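Local coordinates for protein IAA acetyltransferase (Bacillus cereus ATCC 14579, PDB 1Y9K) that probably transfers an acetyl group from acetyl-coenzyme A to an amine nitrogen, as GNAT-family N-acetyltransferases do, at residues E13-S18 / G37-A42; R28-Y33 / I64-V69; K81-A86 / C116-F121. All coordinates share one frame; numbering follows the deposited sequence.

Contact 1 (E13-S18 / G37-A42); sequences EAIPKS and GLTYVA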
ATOM      1  N   GLU A  13     -14.485  10.557  -1.449  1.00 42.77           N
ATOM      2  CA  GLU A  13     -15.100  11.411  -0.431  1.00 43.19           C
ATOM      3  C   GLU A  13     -15.349  10.659   0.878  1.00 42.47           C
ATOM      4  O   GLU A  13     -15.811  11.250   1.854  1.00 42.26           O
ATOM      5  CB  GLU A  13     -16.432  11.989  -0.940  1.00 43.69           C
ATOM      6  CG  GLU A  13     -16.343  12.745  -2.267  1.00 46.39           C
ATOM      7  CD  GLU A  13     -16.517  11.846  -3.500  1.00 49.17           C
ATOM      8  OE1 GLU A  13     -16.723  10.620  -3.339  1.00 49.88           O
ATOM      9  OE2 GLU A  13     -16.441  12.373  -4.635  1.00 49.50           O
ATOM     10  N   ALA A  14     -15.048   9.360   0.885  1.00 41.79           N
ATOM     11  CA  ALA A  14     -15.321   8.498   2.033  1.00 41.24           C
ATOM     12  C   ALA A  14     -14.093   7.722   2.500  1.00 40.72           C
ATOM     13  O   ALA A  14     -14.221   6.724   3.210  1.00 40.93           O
ATOM     14  CB  ALA A  14     -16.467   7.533   1.706  1.00 41.05           C
ATOM     15  N   ILE A  15     -12.908   8.182   2.109  1.00 40.25           N
ATOM     16  CA  ILE A  15     -11.662   7.487   2.452  1.00 39.76           C
ATOM     17  C   ILE A  15     -11.397   7.427   3.964  1.00 39.48           C
ATOM     18  O   ILE A  15     -11.626   8.408   4.674  1.00 39.20           O
ATOM     19  CB  ILE A  15     -10.421   8.062   1.691  1.00 39.73           C
ATOM     20  CG1 ILE A  15     -10.277   9.572   1.920  1.00 39.69           C
ATOM     21  CG2 ILE A  15     -10.505   7.725   0.200  1.00 39.34           C
ATOM     22  CD1 ILE A  15      -8.844  10.107   1.777  1.00 39.70           C
ATOM     23  N   PRO A  16     -10.943   6.258   4.465  1.00 39.26           N
ATOM     24  CA  PRO A  16     -10.461   6.213   5.837  1.00 39.39           C
ATOM     25  C   PRO A  16      -9.080   6.858   5.954  1.00 39.78           C
ATOM     26  O   PRO A  16      -8.070   6.155   5.970  1.00 39.54           O
ATOM     27  CB  PRO A  16     -10.402   4.712   6.144  1.00 39.35           C
ATOM     28  CG  PRO A  16     -10.234   4.052   4.825  1.00 39.22           C
ATOM     29  CD  PRO A  16     -10.876   4.939   3.804  1.00 39.09           C
ATOM     30  N   LYS A  17      -9.051   8.192   6.014  1.00 40.49           N
ATOM     31  CA  LYS A  17      -7.820   8.957   6.277  1.00 41.37           C
ATOM     32  C   LYS A  17      -7.089   8.387   7.485  1.00 40.83           C
ATOM     33  O   LYS A  17      -5.867   8.249   7.485  1.00 40.96           O
ATOM     34  CB  LYS A  17      -8.156  10.426   6.542  1.00 41.92           C
ATOM     35  CG  LYS A  17      -7.881  11.366   5.384  1.00 44.52           C
ATOM     36  CD  LYS A  17      -8.492  12.742   5.658  1.00 49.22           C
ATOM     37  CE  LYS A  17      -7.829  13.839   4.817  1.00 50.99           C
ATOM     38  NZ  LYS A  17      -8.752  15.009   4.663  1.00 51.99           N
ATOM     39  N   SER A  18      -7.882   8.062   8.500  1.00 40.43           N
ATOM     40  CA  SER A  18      -7.482   7.378   9.718  1.00 40.04           C
ATOM     41  C   SER A  18      -6.504   6.231   9.490  1.00 40.00           C
ATOM     42  O   SER A  18      -5.376   6.250   9.990  1.00 40.19           O
ATOM     43  CB  SER A  18      -8.752   6.860  10.419  1.00 40.59           C
ATOM     44  OG  SER A  18      -9.814   6.612   9.490  1.00 39.59           O
ATOM     45  N   GLY A  37      -6.512   8.337  -7.762  1.00 39.76           N
ATOM     46  CA  GLY A  37      -6.510   6.871  -7.717  1.00 39.40           C
ATOM     47  C   GLY A  37      -7.776   6.190  -7.231  1.00 39.12           C
ATOM     48  O   GLY A  37      -8.819   6.831  -7.065  1.00 39.24           O
ATOM     49  N   LEU A  38      -7.671   4.885  -6.994  1.00 38.48           N
ATOM     50  CA  LEU A  38      -8.817   4.051  -6.656  1.00 38.11           C
ATOM     51  C   LEU A  38      -8.590   3.419  -5.294  1.00 37.88           C
ATOM     52  O   LEU A  38      -7.596   2.719  -5.088  1.00 37.94           O
ATOM     53  CB  LEU A  38      -9.028   2.951  -7.711  1.00 38.21           C
ATOM     54  CG  LEU A  38      -9.015   3.300  -9.204  1.00 38.55           C
ATOM     55  CD1 LEU A  38      -8.771   2.057 -10.065  1.00 39.28           C
ATOM     56  CD2 LEU A  38     -10.302   3.992  -9.625  1.00 39.09           C
ATOM     57  N   THR A  39      -9.523   3.660  -4.376  1.00 37.35           N
ATOM     58  CA  THR A  39      -9.401   3.205  -2.996  1.00 37.07           C
ATOM     59  C   THR A  39     -10.359   2.056  -2.694  1.00 37.18           C
ATOM     60  O   THR A  39     -11.552   2.148  -2.956  1.00 36.54           O
ATOM     61  CB  THR A  39      -9.655   4.356  -2.009  1.00 36.93           C
ATOM     62  OG1 THR A  39      -8.882   5.500  -2.390  1.00 36.67           O
ATOM     63  CG2 THR A  39      -9.290   3.944  -0.595  1.00 37.20           C
ATOM     64  N   TYR A  40      -9.815   0.975  -2.141  1.00 37.61           N
ATOM     65  CA  TYR A  40     -10.608  -0.171  -1.712  1.00 38.28           C
ATOM     66  C   TYR A  40     -10.425  -0.382  -0.213  1.00 38.16           C
ATOM     67  O   TYR A  40      -9.318  -0.236   0.299  1.00 38.42           O
ATOM     68  CB  TYR A  40     -10.217  -1.428  -2.501  1.00 38.85           C
ATOM     69  CG  TYR A  40     -10.370  -1.264  -3.999  1.00 39.70           C
ATOM     70  CD1 TYR A  40      -9.497  -0.442  -4.721  1.00 40.01           C
ATOM     71  CD2 TYR A  40     -11.379  -1.929  -4.697  1.00 40.35           C
ATOM     72  CE1 TYR A  40      -9.623  -0.271  -6.092  1.00 39.78           C
ATOM     73  CE2 TYR A  40     -11.518  -1.769  -6.077  1.00 40.54           C
ATOM     74  CZ  TYR A  40     -10.633  -0.929  -6.765  1.00 40.81           C
ATOM     75  OH  TYR A  40     -10.754  -0.746  -8.130  1.00 41.84           O
ATOM     76  N   VAL A  41     -11.505  -0.701   0.493  1.00 37.99           N
ATOM     77  CA  VAL A  41     -11.399  -0.964   1.932  1.00 38.27           C
ATOM     78  C   VAL A  41     -11.742  -2.407   2.303  1.00 38.44           C
ATOM     79  O   VAL A  41     -12.506  -3.064   1.610  1.00 38.35           O
ATOM     80  CB  VAL A  41     -12.209   0.045   2.801  1.00 38.12           C
ATOM     81  CG1 VAL A  41     -11.721   1.466   2.570  1.00 37.23           C
ATOM     82  CG2 VAL A  41     -13.728  -0.077   2.549  1.00 38.80           C
ATOM     83  N   ALA A  42     -11.145  -2.887   3.392  1.00 39.08           N
ATOM     84  CA  ALA A  42     -11.493  -4.176   3.984  1.00 39.57           C
ATOM     85  C   ALA A  42     -12.350  -3.948   5.233  1.00 40.23           C
ATOM     86  O   ALA A  42     -12.023  -3.104   6.081  1.00 40.12           O
ATOM     87  CB  ALA A  42     -10.242  -4.961   4.329  1.00 39.14           C
TER
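Two side chains of strand 38-43, Thr39 and Val41, meet the turn that carries Ile15 and Pro16 into helix 17-23, the first of the two helices following the opening strand of this GNAT fold. Thr39 comes first. Its CB points at the turn, and the OG1 and CG2 branches spread around one methyl, Ile15 CG2, at 3.8 Å from OG1 and 4.1 Å from CG2. The two side chains lie roughly at right angles. Despite the hydroxyl, this is a van der Waals contact, with Thr39 also leaning on Val51 and Val53 of the next strand. Tyr40, by the alternation of a strand, turns to the other face of the sheet, where it packs against Thr89 of helix 78-92. Val41 returns to the face of the turn and shares its apolar surroundings with Ile10. Pro16 occupies the N-cap position of helix 17-23 and the centre of an inverse gamma turn, spanned by a weak bond from Lys17 N to Ile15 O. Pro16 and Val41 meet obliquely, the CG-CD side of the proline ring on one methyl: Val41 CG1 lies 3.7 Å from Pro16 CG and 3.8 Å from Pro16 CD.

Contact 2 (R28-Y33 / I64-V69); sequences RQIATY and IMNIAV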
ATOM      1  N   ARG A  28      -1.292  15.564   3.375  1.00 47.62           N
ATOM      2  CA  ARG A  28      -1.086  16.185   2.072  1.00 48.33           C
ATOM      3  C   ARG A  28      -0.617  15.178   1.018  1.00 47.75           C
ATOM      4  O   ARG A  28      -1.048  15.268  -0.132  1.00 47.68           O
ATOM      5  CB  ARG A  28      -0.124  17.372   2.164  1.00 48.92           C
ATOM      6  CG  ARG A  28      -0.461  18.494   1.177  1.00 51.32           C
ATOM      7  CD  ARG A  28      -0.270  19.880   1.810  1.00 54.87           C
ATOM      8  NE  ARG A  28       1.141  20.250   1.936  1.00 56.59           N
ATOM      9  CZ  ARG A  28       1.591  21.311   2.607  1.00 57.83           C
ATOM     10  NH1 ARG A  28       0.747  22.126   3.234  1.00 57.80           N
ATOM     11  NH2 ARG A  28       2.896  21.557   2.651  1.00 58.07           N
ATOM     12  N   GLN A  29       0.250  14.237   1.419  1.00 47.16           N
ATOM     13  CA  GLN A  29       0.690  13.124   0.557  1.00 46.70           C
ATOM     14  C   GLN A  29      -0.511  12.304   0.126  1.00 46.11           C
ATOM     15  O   GLN A  29      -0.748  12.115  -1.062  1.00 45.74           O
ATOM     16  CB  GLN A  29       1.639  12.166   1.290  1.00 46.90           C
ATOM     17  CG  GLN A  29       2.887  12.765   1.894  1.00 47.25           C
ATOM     18  CD  GLN A  29       3.987  12.983   0.900  1.00 46.05           C
ATOM     19  OE1 GLN A  29       4.469  14.098   0.748  1.00 44.94           O
ATOM     20  NE2 GLN A  29       4.395  11.917   0.216  1.00 46.07           N
ATOM     21  N   ILE A  30      -1.250  11.808   1.119  1.00 45.77           N
ATOM     22  CA  ILE A  30      -2.461  11.013   0.907  1.00 45.16           C
ATOM     23  C   ILE A  30      -3.401  11.690  -0.097  1.00 45.29           C
ATOM     24  O   ILE A  30      -3.900  11.038  -1.021  1.00 45.46           O
ATOM     25  CB  ILE A  30      -3.181  10.718   2.259  1.00 45.04           C
ATOM     26  CG1 ILE A  30      -2.303   9.818   3.142  1.00 44.42           C
ATOM     27  CG2 ILE A  30      -4.566  10.084   2.043  1.00 44.08           C
ATOM     28  CD1 ILE A  30      -2.715   9.809   4.604  1.00 43.86           C
ATOM     29  N   ALA A  31      -3.611  12.996   0.072  1.00 44.90           N
ATOM     30  CA  ALA A  31      -4.430  13.774  -0.849  1.00 45.27           C
ATOM     31  C   ALA A  31      -3.932  13.722  -2.302  1.00 45.45           C
ATOM     32  O   ALA A  31      -4.747  13.624  -3.218  1.00 45.59           O
ATOM     33  CB  ALA A  31      -4.555  15.217  -0.375  1.00 45.61           C
ATOM     34  N   THR A  32      -2.609  13.764  -2.499  1.00 45.40           N
ATOM     35  CA  THR A  32      -2.009  13.683  -3.838  1.00 45.41           C
ATOM     36  C   THR A  32      -2.489  12.456  -4.639  1.00 44.88           C
ATOM     37  O   THR A  32      -2.871  12.595  -5.810  1.00 45.63           O
ATOM     38  CB  THR A  32      -0.428  13.849  -3.853  1.00 45.85           C
ATOM     39  OG1 THR A  32       0.254  12.738  -3.220  1.00 46.02           O
ATOM     40  CG2 THR A  32      -0.014  15.157  -3.177  1.00 46.52           C
ATOM     41  N   TYR A  33      -2.540  11.284  -4.008  1.00 43.24           N
ATOM     42  CA  TYR A  33      -2.940  10.080  -4.739  1.00 41.92           C
ATOM     43  C   TYR A  33      -4.400   9.604  -4.628  1.00 41.95           C
ATOM     44  O   TYR A  33      -4.865   8.841  -5.484  1.00 42.05           O
ATOM     45  CB  TYR A  33      -1.981   8.924  -4.481  1.00 40.79           C
ATOM     46  CG  TYR A  33      -1.689   8.584  -3.038  1.00 39.02           C
ATOM     47  CD1 TYR A  33      -2.536   7.747  -2.308  1.00 37.31           C
ATOM     48  CD2 TYR A  33      -0.521   9.036  -2.426  1.00 37.78           C
ATOM     49  CE1 TYR A  33      -2.245   7.395  -0.994  1.00 37.04           C
ATOM     50  CE2 TYR A  33      -0.212   8.688  -1.112  1.00 37.41           C
ATOM     51  CZ  TYR A  33      -1.077   7.870  -0.404  1.00 38.49           C
ATOM     52  OH  TYR A  33      -0.777   7.535   0.889  1.00 37.98           O
ATOM     53  N   ILE A  64       0.451   0.335  -5.929  1.00 32.75           N
ATOM     54  CA  ILE A  64      -0.150   0.417  -4.598  1.00 32.21           C
ATOM     55  C   ILE A  64       0.507   1.553  -3.811  1.00 32.07           C
ATOM     56  O   ILE A  64       1.626   1.412  -3.311  1.00 31.57           O
ATOM     57  CB  ILE A  64      -0.051  -0.915  -3.834  1.00 31.90           C
ATOM     58  CG1 ILE A  64      -0.690  -2.040  -4.666  1.00 31.71           C
ATOM     59  CG2 ILE A  64      -0.756  -0.786  -2.497  1.00 31.76           C
ATOM     60  CD1 ILE A  64      -0.307  -3.456  -4.252  1.00 29.23           C
HETATM   61  N   MSE A  65      -0.186   2.689  -3.738  1.00 32.22           N
HETATM   62  CA  MSE A  65       0.378   3.917  -3.156  1.00 32.38           C
HETATM   63  C   MSE A  65       0.310   3.918  -1.646  1.00 32.84           C
HETATM   64  O   MSE A  65       1.043   4.650  -0.971  1.00 33.29           O
HETATM   65  CB  MSE A  65      -0.348   5.157  -3.686  1.00 32.27           C
HETATM   66  CG  MSE A  65      -0.175   5.418  -5.187  1.00 31.30           C
HETATM   67 SE   MSE A  65       1.537   5.451  -5.764  1.00 25.84          SE
HETATM   68  CE  MSE A  65       2.218   6.786  -4.801  1.00 29.19           C
ATOM     69  N   ASN A  66      -0.597   3.109  -1.125  1.00 33.33           N
ATOM     70  CA  ASN A  66      -0.841   3.009   0.299  1.00 33.88           C
ATOM     71  C   ASN A  66      -1.563   1.705   0.525  1.00 34.15           C
ATOM     72  O   ASN A  66      -2.483   1.362  -0.217  1.00 34.62           O
ATOM     73  CB  ASN A  66      -1.696   4.190   0.789  1.00 33.87           C
ATOM     74  CG  ASN A  66      -1.714   4.324   2.305  1.00 34.21           C
ATOM     75  OD1 ASN A  66      -1.988   3.361   3.023  1.00 36.36           O
ATOM     76  ND2 ASN A  66      -1.457   5.530   2.795  1.00 32.76           N
ATOM     77  N   ILE A  67      -1.101   0.957   1.515  1.00 34.58           N
ATOM     78  CA  ILE A  67      -1.785  -0.241   1.982  1.00 35.06           C
ATOM     79  C   ILE A  67      -1.638  -0.274   3.510  1.00 35.94           C
ATOM     80  O   ILE A  67      -0.550  -0.059   4.035  1.00 36.01           O
ATOM     81  CB  ILE A  67      -1.279  -1.533   1.272  1.00 34.55           C
ATOM     82  CG1 ILE A  67      -2.007  -2.772   1.795  1.00 33.41           C
ATOM     83  CG2 ILE A  67       0.246  -1.674   1.369  1.00 34.22           C
ATOM     84  CD1 ILE A  67      -2.013  -3.929   0.812  1.00 32.99           C
ATOM     85  N   ALA A  68      -2.747  -0.492   4.215  1.00 36.79           N
ATOM     86  CA  ALA A  68      -2.751  -0.403   5.675  1.00 37.67           C
ATOM     87  C   ALA A  68      -3.760  -1.352   6.269  1.00 38.21           C
ATOM     88  O   ALA A  68      -4.843  -1.539   5.712  1.00 38.60           O
ATOM     89  CB  ALA A  68      -3.041   1.041   6.146  1.00 37.41           C
ATOM     90  N   VAL A  69      -3.377  -1.941   7.400  1.00 38.80           N
ATOM     91  CA  VAL A  69      -4.213  -2.827   8.191  1.00 39.33           C
ATOM     92  C   VAL A  69      -4.225  -2.260   9.616  1.00 40.25           C
ATOM     93  O   VAL A  69      -3.211  -1.728  10.081  1.00 40.29           O
ATOM     94  CB  VAL A  69      -3.667  -4.284   8.165  1.00 39.26           C
ATOM     95  CG1 VAL A  69      -4.438  -5.196   9.128  1.00 39.16           C
ATOM     96  CG2 VAL A  69      -3.716  -4.856   6.738  1.00 38.80           C
TER
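Tyr33 and Asn66 reach each other through two quite different first torsions. Tyr33 carries CG between its backbone N and carbonyl carbon (chi1 52°), an unusual choice inside a helix, which throws the ring off helix 27-36 toward strand 61-69. Asn66 swings CG opposite its own backbone N (chi1 -166°) and brings the amide to the ring's hydroxyl end. Asn66 ND2 then donates to Tyr33 OH over 2.8 Å in a nearly straight bond (173° at the hydrogen), lying at the ring edge and in the ring plane, although amide and ring are well twisted against each other. Asn66 CB sits obliquely beside the ring, 3.7 Å from Tyr33 CE1.

The ring is also covered on its two faces. Selenomethionine Met65 lays CB over one of them in a CH-pi contact, 3.7 Å from Tyr33 CD1, and its CG lies 4.0 Å from Tyr33 CB before the chain bends away. Over the centre of the opposite face is the carbonyl oxygen of Ile30, one turn back in the same helix. Neighbouring strand residues Met65 and Asn66 can both turn to Tyr33 because the strand is irregular here: Met65 has helix-like backbone angles, and both residues pair with Val53 of strand 48-56, as in a classic beta bulge of the central GNAT strand.

The polar ends are held from outside too. Tyr33 OH is hydrogen-bonded to Asp24 OD2, and Asn66 ND2 to Leu20 O of helix 17-23. With the Asn66 amide giving it a hydrogen, the tyrosine oxygen acts as acceptor on this side, which is consistent with its own proton being directed to the Asp24 carboxylate; this chain of hydrogen bonds ties two helices and their connecting turn to the strand at the buried Asn66.

Contact 3 (K81-A86 / C116-F121); sequences KLLRHA and CGFRIF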
ATOM      1  N   LYS A  81      -4.616 -10.715   1.966  1.00 43.20           N
ATOM      2  CA  LYS A  81      -5.913 -10.591   1.290  1.00 43.14           C
ATOM      3  C   LYS A  81      -6.077  -9.318   0.463  1.00 42.75           C
ATOM      4  O   LYS A  81      -6.549  -9.384  -0.670  1.00 42.81           O
ATOM      5  CB  LYS A  81      -7.056 -10.715   2.302  1.00 43.49           C
ATOM      6  CG  LYS A  81      -7.449 -12.151   2.599  1.00 45.03           C
ATOM      7  CD  LYS A  81      -8.015 -12.320   4.001  1.00 48.04           C
ATOM      8  CE  LYS A  81      -8.420 -13.770   4.247  1.00 49.77           C
ATOM      9  NZ  LYS A  81      -8.113 -14.202   5.646  1.00 51.24           N
ATOM     10  N   LEU A  82      -5.692  -8.171   1.025  1.00 42.53           N
ATOM     11  CA  LEU A  82      -5.755  -6.890   0.313  1.00 42.36           C
ATOM     12  C   LEU A  82      -4.860  -6.892  -0.921  1.00 42.57           C
ATOM     13  O   LEU A  82      -5.194  -6.293  -1.952  1.00 42.40           O
ATOM     14  CB  LEU A  82      -5.349  -5.734   1.232  1.00 42.31           C
ATOM     15  CG  LEU A  82      -6.339  -5.226   2.289  1.00 42.86           C
ATOM     16  CD1 LEU A  82      -5.614  -4.316   3.293  1.00 42.95           C
ATOM     17  CD2 LEU A  82      -7.555  -4.520   1.663  1.00 41.52           C
ATOM     18  N   LEU A  83      -3.726  -7.577  -0.797  1.00 42.72           N
ATOM     19  CA  LEU A  83      -2.712  -7.647  -1.835  1.00 43.01           C
ATOM     20  C   LEU A  83      -3.203  -8.502  -3.001  1.00 43.40           C
ATOM     21  O   LEU A  83      -3.149  -8.059  -4.150  1.00 43.49           O
ATOM     22  CB  LEU A  83      -1.422  -8.215  -1.238  1.00 42.98           C
ATOM     23  CG  LEU A  83      -0.072  -7.563  -1.515  1.00 43.43           C
ATOM     24  CD1 LEU A  83      -0.125  -6.029  -1.537  1.00 42.30           C
ATOM     25  CD2 LEU A  83       0.910  -8.050  -0.468  1.00 43.91           C
ATOM     26  N   ARG A  84      -3.676  -9.717  -2.702  1.00 43.68           N
ATOM     27  CA  ARG A  84      -4.368 -10.563  -3.680  1.00 44.65           C
ATOM     28  C   ARG A  84      -5.423  -9.752  -4.446  1.00 44.01           C
ATOM     29  O   ARG A  84      -5.479  -9.814  -5.678  1.00 43.85           O
ATOM     30  CB  ARG A  84      -5.044 -11.775  -3.006  1.00 44.74           C
ATOM     31  CG  ARG A  84      -4.096 -12.856  -2.436  1.00 46.45           C
ATOM     32  CD  ARG A  84      -4.808 -14.228  -2.273  1.00 47.18           C
ATOM     33  NE  ARG A  84      -5.573 -14.383  -1.019  1.00 52.23           N
ATOM     34  CZ  ARG A  84      -6.860 -14.054  -0.848  1.00 54.08           C
ATOM     35  NH1 ARG A  84      -7.446 -14.252   0.329  1.00 54.96           N
ATOM     36  NH2 ARG A  84      -7.572 -13.523  -1.839  1.00 55.11           N
ATOM     37  N   HIS A  85      -6.229  -8.978  -3.711  1.00 43.45           N
ATOM     38  CA  HIS A  85      -7.307  -8.161  -4.290  1.00 43.33           C
ATOM     39  C   HIS A  85      -6.794  -7.029  -5.182  1.00 43.27           C
ATOM     40  O   HIS A  85      -7.382  -6.759  -6.236  1.00 43.54           O
ATOM     41  CB  HIS A  85      -8.210  -7.599  -3.187  1.00 43.23           C
ATOM     42  CG  HIS A  85      -9.514  -7.039  -3.677  1.00 42.46           C
ATOM     43  ND1 HIS A  85      -9.606  -5.854  -4.376  1.00 42.07           N
ATOM     44  CD2 HIS A  85     -10.786  -7.480  -3.521  1.00 42.00           C
ATOM     45  CE1 HIS A  85     -10.874  -5.597  -4.645  1.00 40.91           C
ATOM     46  NE2 HIS A  85     -11.611  -6.567  -4.135  1.00 40.44           N
ATOM     47  N   ALA A  86      -5.713  -6.371  -4.759  1.00 42.79           N
ATOM     48  CA  ALA A  86      -5.050  -5.358  -5.585  1.00 42.23           C
ATOM     49  C   ALA A  86      -4.580  -5.933  -6.928  1.00 42.28           C
ATOM     50  O   ALA A  86      -4.812  -5.320  -7.981  1.00 41.90           O
ATOM     51  CB  ALA A  86      -3.890  -4.718  -4.831  1.00 41.82           C
ATOM     52  N   CYS A 116       4.146 -12.758  -2.054  1.00 41.04           N
ATOM     53  CA  CYS A 116       3.001 -12.537  -2.928  1.00 40.99           C
ATOM     54  C   CYS A 116       3.373 -12.294  -4.407  1.00 40.16           C
ATOM     55  O   CYS A 116       2.502 -12.025  -5.218  1.00 40.69           O
ATOM     56  CB  CYS A 116       2.129 -11.398  -2.373  1.00 41.11           C
ATOM     57  SG  CYS A 116       1.369 -11.760  -0.731  1.00 43.84           S
ATOM     58  N   GLY A 117       4.652 -12.387  -4.754  1.00 39.31           N
ATOM     59  CA  GLY A 117       5.066 -12.317  -6.159  1.00 38.15           C
ATOM     60  C   GLY A 117       5.817 -11.076  -6.617  1.00 37.45           C
ATOM     61  O   GLY A 117       6.285 -11.022  -7.749  1.00 37.36           O
ATOM     62  N   PHE A 118       5.926 -10.074  -5.751  1.00 37.08           N
ATOM     63  CA  PHE A 118       6.681  -8.855  -6.048  1.00 36.62           C
ATOM     64  C   PHE A 118       8.197  -9.078  -6.007  1.00 36.60           C
ATOM     65  O   PHE A 118       8.714  -9.803  -5.154  1.00 36.87           O
ATOM     66  CB  PHE A 118       6.282  -7.734  -5.086  1.00 36.34           C
ATOM     67  CG  PHE A 118       4.911  -7.164  -5.353  1.00 35.77           C
ATOM     68  CD1 PHE A 118       3.787  -7.676  -4.700  1.00 35.56           C
ATOM     69  CD2 PHE A 118       4.741  -6.115  -6.259  1.00 34.50           C
ATOM     70  CE1 PHE A 118       2.514  -7.146  -4.947  1.00 35.27           C
ATOM     71  CE2 PHE A 118       3.470  -5.582  -6.511  1.00 33.96           C
ATOM     72  CZ  PHE A 118       2.362  -6.098  -5.856  1.00 34.66           C
ATOM     73  N   ARG A 119       8.905  -8.463  -6.944  1.00 36.17           N
ATOM     74  CA  ARG A 119      10.345  -8.548  -6.975  1.00 35.70           C
ATOM     75  C   ARG A 119      10.972  -7.166  -6.759  1.00 35.59           C
ATOM     76  O   ARG A 119      10.536  -6.181  -7.361  1.00 35.69           O
ATOM     77  CB  ARG A 119      10.808  -9.164  -8.292  1.00 35.85           C
ATOM     78  CG  ARG A 119      12.286  -9.520  -8.313  1.00 36.18           C
ATOM     79  CD  ARG A 119      12.697  -9.926  -9.693  1.00 36.54           C
ATOM     80  NE  ARG A 119      14.106 -10.293  -9.758  1.00 37.61           N
ATOM     81  CZ  ARG A 119      14.712 -10.704 -10.865  1.00 38.44           C
ATOM     82  NH1 ARG A 119      14.022 -10.781 -11.994  1.00 39.72           N
ATOM     83  NH2 ARG A 119      16.001 -11.017 -10.854  1.00 36.74           N
ATOM     84  N   ILE A 120      11.985  -7.103  -5.897  1.00 35.19           N
ATOM     85  CA  ILE A 120      12.690  -5.852  -5.613  1.00 35.11           C
ATOM     86  C   ILE A 120      13.556  -5.507  -6.818  1.00 35.22           C
ATOM     87  O   ILE A 120      14.316  -6.347  -7.289  1.00 35.23           O
ATOM     88  CB  ILE A 120      13.580  -5.965  -4.331  1.00 35.12           C
ATOM     89  CG1 ILE A 120      12.756  -6.320  -3.085  1.00 34.33           C
ATOM     90  CG2 ILE A 120      14.368  -4.686  -4.091  1.00 34.81           C
ATOM     91  CD1 ILE A 120      13.602  -7.015  -1.976  1.00 34.82           C
ATOM     92  N   PHE A 121      13.444  -4.275  -7.312  1.00 35.86           N
ATOM     93  CA  PHE A 121      14.173  -3.867  -8.522  1.00 36.36           C
ATOM     94  C   PHE A 121      14.947  -2.551  -8.399  1.00 36.39           C
ATOM     95  O   PHE A 121      15.809  -2.281  -9.209  1.00 37.07           O
ATOM     96  CB  PHE A 121      13.253  -3.859  -9.765  1.00 36.51           C
ATOM     97  CG  PHE A 121      12.285  -2.696  -9.817  1.00 37.31           C
ATOM     98  CD1 PHE A 121      12.612  -1.527 -10.500  1.00 37.74           C
ATOM     99  CD2 PHE A 121      11.036  -2.778  -9.209  1.00 37.68           C
ATOM    100  CE1 PHE A 121      11.719  -0.449 -10.553  1.00 37.61           C
ATOM    101  CE2 PHE A 121      10.137  -1.707  -9.269  1.00 37.50           C
ATOM    102  CZ  PHE A 121      10.481  -0.546  -9.937  1.00 37.37           C
TER
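Leu83 speaks for helix 78-92 in this contact, meeting Cys116 and Phe118 where the chain leaves helix 107-115 and heads for strand 119-124. Just before it, Leu82 is turned to the sheet and packs on Ile67 of strand 61-69; Leu83 follows. The Leu83 side chain has a skewed first torsion (chi1 -134°), which splits its two methyls between neighbours. CD2 is given to Cys116, 3.7 Å from SG and 4.0 Å from CB of that residue. CD1 is given to strand 61-69, 3.7 Å from Ile64 CD1 and equally far from Ile67 CD1. The branch point is used as well: Leu83 CG lies 4.3 Å from Phe118 CE1, approaching the ring obliquely.

In a GNAT domain, the helix carrying Leu83 follows the central strand 61-69 and leads into strand 97-103, parallel to it: a beta-alpha-beta crossover. The start of this helix, with the loop before it, is the part that in relatives holds the pyrophosphate of acetyl-coenzyme A. The residues facing Leu83 come from the next unit of the chain. Helix 107-115 is ended by a Schellman motif at Gly117, whose positive phi (110°) would jam a CB against the carbonyl oxygen of Cys116. This tight exit puts Cys116 and Phe118 on the same leucine, two residues apart. Phe118 also touches Tyr113, Leu98, Val100 and Met151.

Further along 81-86, His85 takes no part in this core; its ND1 is hydrogen-bonded to Tyr52 OH. Ala86, one helical turn after Leu83, directs its CB back to the contact side and rests on Ile64.

Overall arrangement
From the N terminus, the chain runs through strand 6-10 into the turn at 13-18, makes helices 17-23 and 27-36, and comes back on strand 38-43, where contact 1 closes this almost wholly helical loop. Contact 2 opens inside that loop and closes only after strands 38-43 and 48-56, on strand 61-69, so the two cross. They tie the turn into helix 17-23, and helix 27-36, to one sheet and touch through Ile15 and Ile30. Contact 3 opens on helix 78-92 after both have closed and closes past strand 97-103 and helix 107-115, at the exit from that helix. Leu82 and Leu83 pack on contact 2's strand, and Leu82 and His85 reach Ala42 and Tyr40 of contact 1's strand.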